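Local coordinates for amidohydrolase 3 domain-containing protein (Pyrococcus furiosus, PDB 3ICJ) that is an uncharacterized zinc-binding member of the amidohydrolase family that probably hydrolyses carbon-nitrogen bonds other than peptide bonds, at residues Asp99-Leu104 with Gly430-Ser435. Numbering follows the deposited sequence.
Sequences DSHLHL and GFSTDS. With ZN (zinc ion), chain B.
His101, His103 and Asp434 meet on one zinc ion, which both imidazoles bind through NE2. His101 NE2 lies 2.3 Å from zinc, and Asp434 OD1 reaches the same ion at 2.4 Å, whereas Asp434 OD2 stays beyond bonding range at 3.3 Å; the carboxylate is therefore monodentate toward this zinc. Its plane stands 80° from the His101 ring, with the two side chains alongside each other and pointing the same way. With CG anti to the backbone N in both His101 (chi1 -176°) and Asp434 (chi1 -163°), each group extends to the metal. Carboxylated Lys296 completes this site and also binds the second zinc, held with His348 and His373. Such a binuclear centre, with its His-X-His pair at the C-terminal end of the first barrel strand and its aspartate after the last, is characteristic of the amidohydrolase TIM barrel.

Backbone hydrogen bonds tie the two segments together. His103 N donates to Ser435 O over 2.9 Å, and Ser100 N reaches Phe431 O at 3.3 Å; Asp434 N to His101 O is weak.

Among side chains, the Asp99 carboxylate bridges the two segments. Its OD2 accepts from Thr433 OG1 at 2.8 Å through the syn lone pair, while OD1 turns its anti lone pair to His101 N, closing an Asx turn just at the zinc ligand His101. In the second shell, Glu372 OE1 takes a hydrogen bond from His101 ND1, so that zinc on NE2 and Glu372 on ND1 together fix the ring's rotation.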
ATOM      1  N   ASP A  99       0.872  -7.757   1.477  1.00 33.58           N
ATOM      2  CA  ASP A  99       0.141  -6.501   1.342  1.00 37.30           C
ATOM      3  C   ASP A  99       0.107  -6.101  -0.137  1.00 39.89           C
ATOM      4  O   ASP A  99       1.121  -5.702  -0.715  1.00 36.50           O
ATOM      5  CB  ASP A  99       0.812  -5.409   2.207  1.00 41.37           C
ATOM      6  CG  ASP A  99      -0.047  -4.153   2.368  1.00 41.93           C
ATOM      7  OD1 ASP A  99      -0.617  -3.670   1.384  1.00 39.09           O
ATOM      8  OD2 ASP A  99      -0.129  -3.602   3.481  1.00 44.41           O
ATOM      9  N   SER A 100      -1.059  -6.195  -0.770  1.00 34.58           N
ATOM     10  CA  SER A 100      -1.087  -6.059  -2.226  1.00 34.08           C
ATOM     11  C   SER A 100      -1.018  -4.606  -2.746  1.00 36.32           C
ATOM     12  O   SER A 100      -0.939  -4.396  -3.948  1.00 36.81           O
ATOM     13  CB  SER A 100      -2.277  -6.810  -2.822  1.00 34.93           C
ATOM     14  OG  SER A 100      -3.462  -6.540  -2.103  1.00 41.87           O
ATOM     15  N   HIS A 101      -1.051  -3.618  -1.843  1.00 36.42           N
ATOM     16  CA  HIS A 101      -1.014  -2.196  -2.228  1.00 41.05           C
ATOM     17  C   HIS A 101      -0.448  -1.317  -1.124  1.00 39.75           C
ATOM     18  O   HIS A 101      -1.142  -1.010  -0.148  1.00 41.86           O
ATOM     19  CB  HIS A 101      -2.443  -1.728  -2.588  1.00 42.39           C
ATOM     20  CG  HIS A 101      -2.542  -0.319  -3.090  1.00 41.05           C
ATOM     21  ND1 HIS A 101      -3.139  -0.008  -4.293  1.00 48.39           N
ATOM     22  CD2 HIS A 101      -2.173   0.864  -2.536  1.00 44.97           C
ATOM     23  CE1 HIS A 101      -3.105   1.302  -4.471  1.00 42.41           C
ATOM     24  NE2 HIS A 101      -2.528   1.854  -3.420  1.00 37.90           N
ATOM     25  N   LEU A 102       0.790  -0.861  -1.294  1.00 41.14           N
ATOM     26  CA  LEU A 102       1.311   0.172  -0.423  1.00 37.36           C
ATOM     27  C   LEU A 102       2.406   1.003  -1.093  1.00 43.28           C
ATOM     28  O   LEU A 102       2.851   0.701  -2.210  1.00 38.39           O
ATOM     29  CB  LEU A 102       1.767  -0.402   0.939  1.00 38.40           C
ATOM     30  CG  LEU A 102       2.664  -1.636   1.019  1.00 49.79           C
ATOM     31  CD1 LEU A 102       4.023  -1.329   0.412  1.00 45.93           C
ATOM     32  CD2 LEU A 102       2.819  -2.046   2.480  1.00 40.94           C
ATOM     33  N   HIS A 103       2.869   2.023  -0.382  1.00 42.14           N
ATOM     34  CA  HIS A 103       3.887   2.919  -0.919  1.00 41.35           C
ATOM     35  C   HIS A 103       5.085   2.871  -0.005  1.00 32.73           C
ATOM     36  O   HIS A 103       5.121   3.558   1.017  1.00 37.38           O
ATOM     37  CB  HIS A 103       3.329   4.328  -1.052  1.00 39.70           C
ATOM     38  CG  HIS A 103       2.075   4.389  -1.868  1.00 48.50           C
ATOM     39  ND1 HIS A 103       2.087   4.596  -3.231  1.00 52.60           N
ATOM     40  CD2 HIS A 103       0.774   4.237  -1.519  1.00 49.26           C
ATOM     41  CE1 HIS A 103       0.846   4.580  -3.687  1.00 44.26           C
ATOM     42  NE2 HIS A 103       0.032   4.359  -2.671  1.00 52.57           N
ATOM     43  N   LEU A 104       6.059   2.030  -0.369  1.00 37.74           N
ATOM     44  CA  LEU A 104       7.240   1.778   0.470  1.00 37.23           C
ATOM     45  C   LEU A 104       8.060   3.041   0.709  1.00 37.22           C
ATOM     46  O   LEU A 104       8.563   3.244   1.812  1.00 40.95           O
ATOM     47  CB  LEU A 104       8.168   0.709  -0.160  1.00 35.02           C
ATOM     48  CG  LEU A 104       7.769  -0.751  -0.144  1.00 42.72           C
ATOM     49  CD1 LEU A 104       8.864  -1.606  -0.767  1.00 38.53           C
ATOM     50  CD2 LEU A 104       7.505  -1.189   1.282  1.00 40.28           C
ATOM     51  N   GLY A 430      -7.815  -9.108  -2.782  1.00 35.28           N
ATOM     52  CA  GLY A 430      -6.672  -9.156  -1.869  1.00 33.88           C
ATOM     53  C   GLY A 430      -6.754  -8.001  -0.894  1.00 38.03           C
ATOM     54  O   GLY A 430      -7.421  -6.997  -1.178  1.00 37.51           O
ATOM     55  N   PHE A 431      -6.080  -8.156   0.254  1.00 35.39           N
ATOM     56  CA  PHE A 431      -6.090  -7.149   1.292  1.00 38.03           C
ATOM     57  C   PHE A 431      -4.808  -6.348   1.314  1.00 41.42           C
ATOM     58  O   PHE A 431      -3.719  -6.874   1.046  1.00 37.56           O
ATOM     59  CB  PHE A 431      -6.336  -7.759   2.675  1.00 36.60           C
ATOM     60  CG  PHE A 431      -7.783  -8.103   2.962  1.00 39.63           C
ATOM     61  CD1 PHE A 431      -8.812  -7.764   2.076  1.00 37.13           C
ATOM     62  CD2 PHE A 431      -8.110  -8.767   4.142  1.00 38.51           C
ATOM     63  CE1 PHE A 431     -10.145  -8.092   2.372  1.00 45.48           C
ATOM     64  CE2 PHE A 431      -9.435  -9.091   4.443  1.00 35.75           C
ATOM     65  CZ  PHE A 431     -10.455  -8.746   3.557  1.00 40.48           C
ATOM     66  N   SER A 432      -4.962  -5.070   1.649  1.00 40.26           N
ATOM     67  CA  SER A 432      -3.868  -4.125   1.730  1.00 46.29           C
ATOM     68  C   SER A 432      -4.188  -3.029   2.725  1.00 49.55           C
ATOM     69  O   SER A 432      -5.307  -2.944   3.231  1.00 46.96           O
ATOM     70  CB  SER A 432      -3.578  -3.497   0.365  1.00 49.30           C
ATOM     71  OG  SER A 432      -4.746  -2.996  -0.286  1.00 48.98           O
ATOM     72  N   THR A 433      -3.196  -2.187   2.992  1.00 44.33           N
ATOM     73  CA  THR A 433      -3.346  -1.090   3.926  1.00 44.35           C
ATOM     74  C   THR A 433      -3.298   0.280   3.264  1.00 48.00           C
ATOM     75  O   THR A 433      -3.794   1.255   3.844  1.00 51.52           O
ATOM     76  CB  THR A 433      -2.261  -1.155   5.017  1.00 49.12           C
ATOM     77  OG1 THR A 433      -0.959  -1.098   4.412  1.00 48.28           O
ATOM     78  CG2 THR A 433      -2.387  -2.455   5.791  1.00 44.32           C
ATOM     79  N   ASP A 434      -2.681   0.360   2.071  1.00 43.86           N
ATOM     80  CA  ASP A 434      -2.381   1.634   1.395  1.00 42.38           C
ATOM     81  C   ASP A 434      -1.456   2.449   2.295  1.00 43.24           C
ATOM     82  O   ASP A 434      -1.514   3.677   2.308  1.00 44.98           O
ATOM     83  CB  ASP A 434      -3.663   2.415   1.009  1.00 49.83           C
ATOM     84  CG  ASP A 434      -3.414   3.507  -0.046  1.00 54.38           C
ATOM     85  OD1 ASP A 434      -2.272   3.649  -0.540  1.00 43.65           O
ATOM     86  OD2 ASP A 434      -4.373   4.231  -0.375  1.00 53.82           O
ATOM     87  N   SER A 435      -0.615   1.734   3.048  1.00 44.09           N
ATOM     88  CA  SER A 435       0.342   2.328   3.987  1.00 46.40           C
ATOM     89  C   SER A 435       1.212   3.336   3.209  1.00 50.51           C
ATOM     90  O   SER A 435       1.646   3.031   2.065  1.00 45.87           O
ATOM     91  CB  SER A 435       1.170   1.220   4.665  1.00 43.32           C
ATOM     92  OG  SER A 435       2.118   1.732   5.577  1.00 56.82           O
TER
HETATM   93 ZN    ZN B 601      -2.246   4.072  -2.917  0.50 50.64          ZN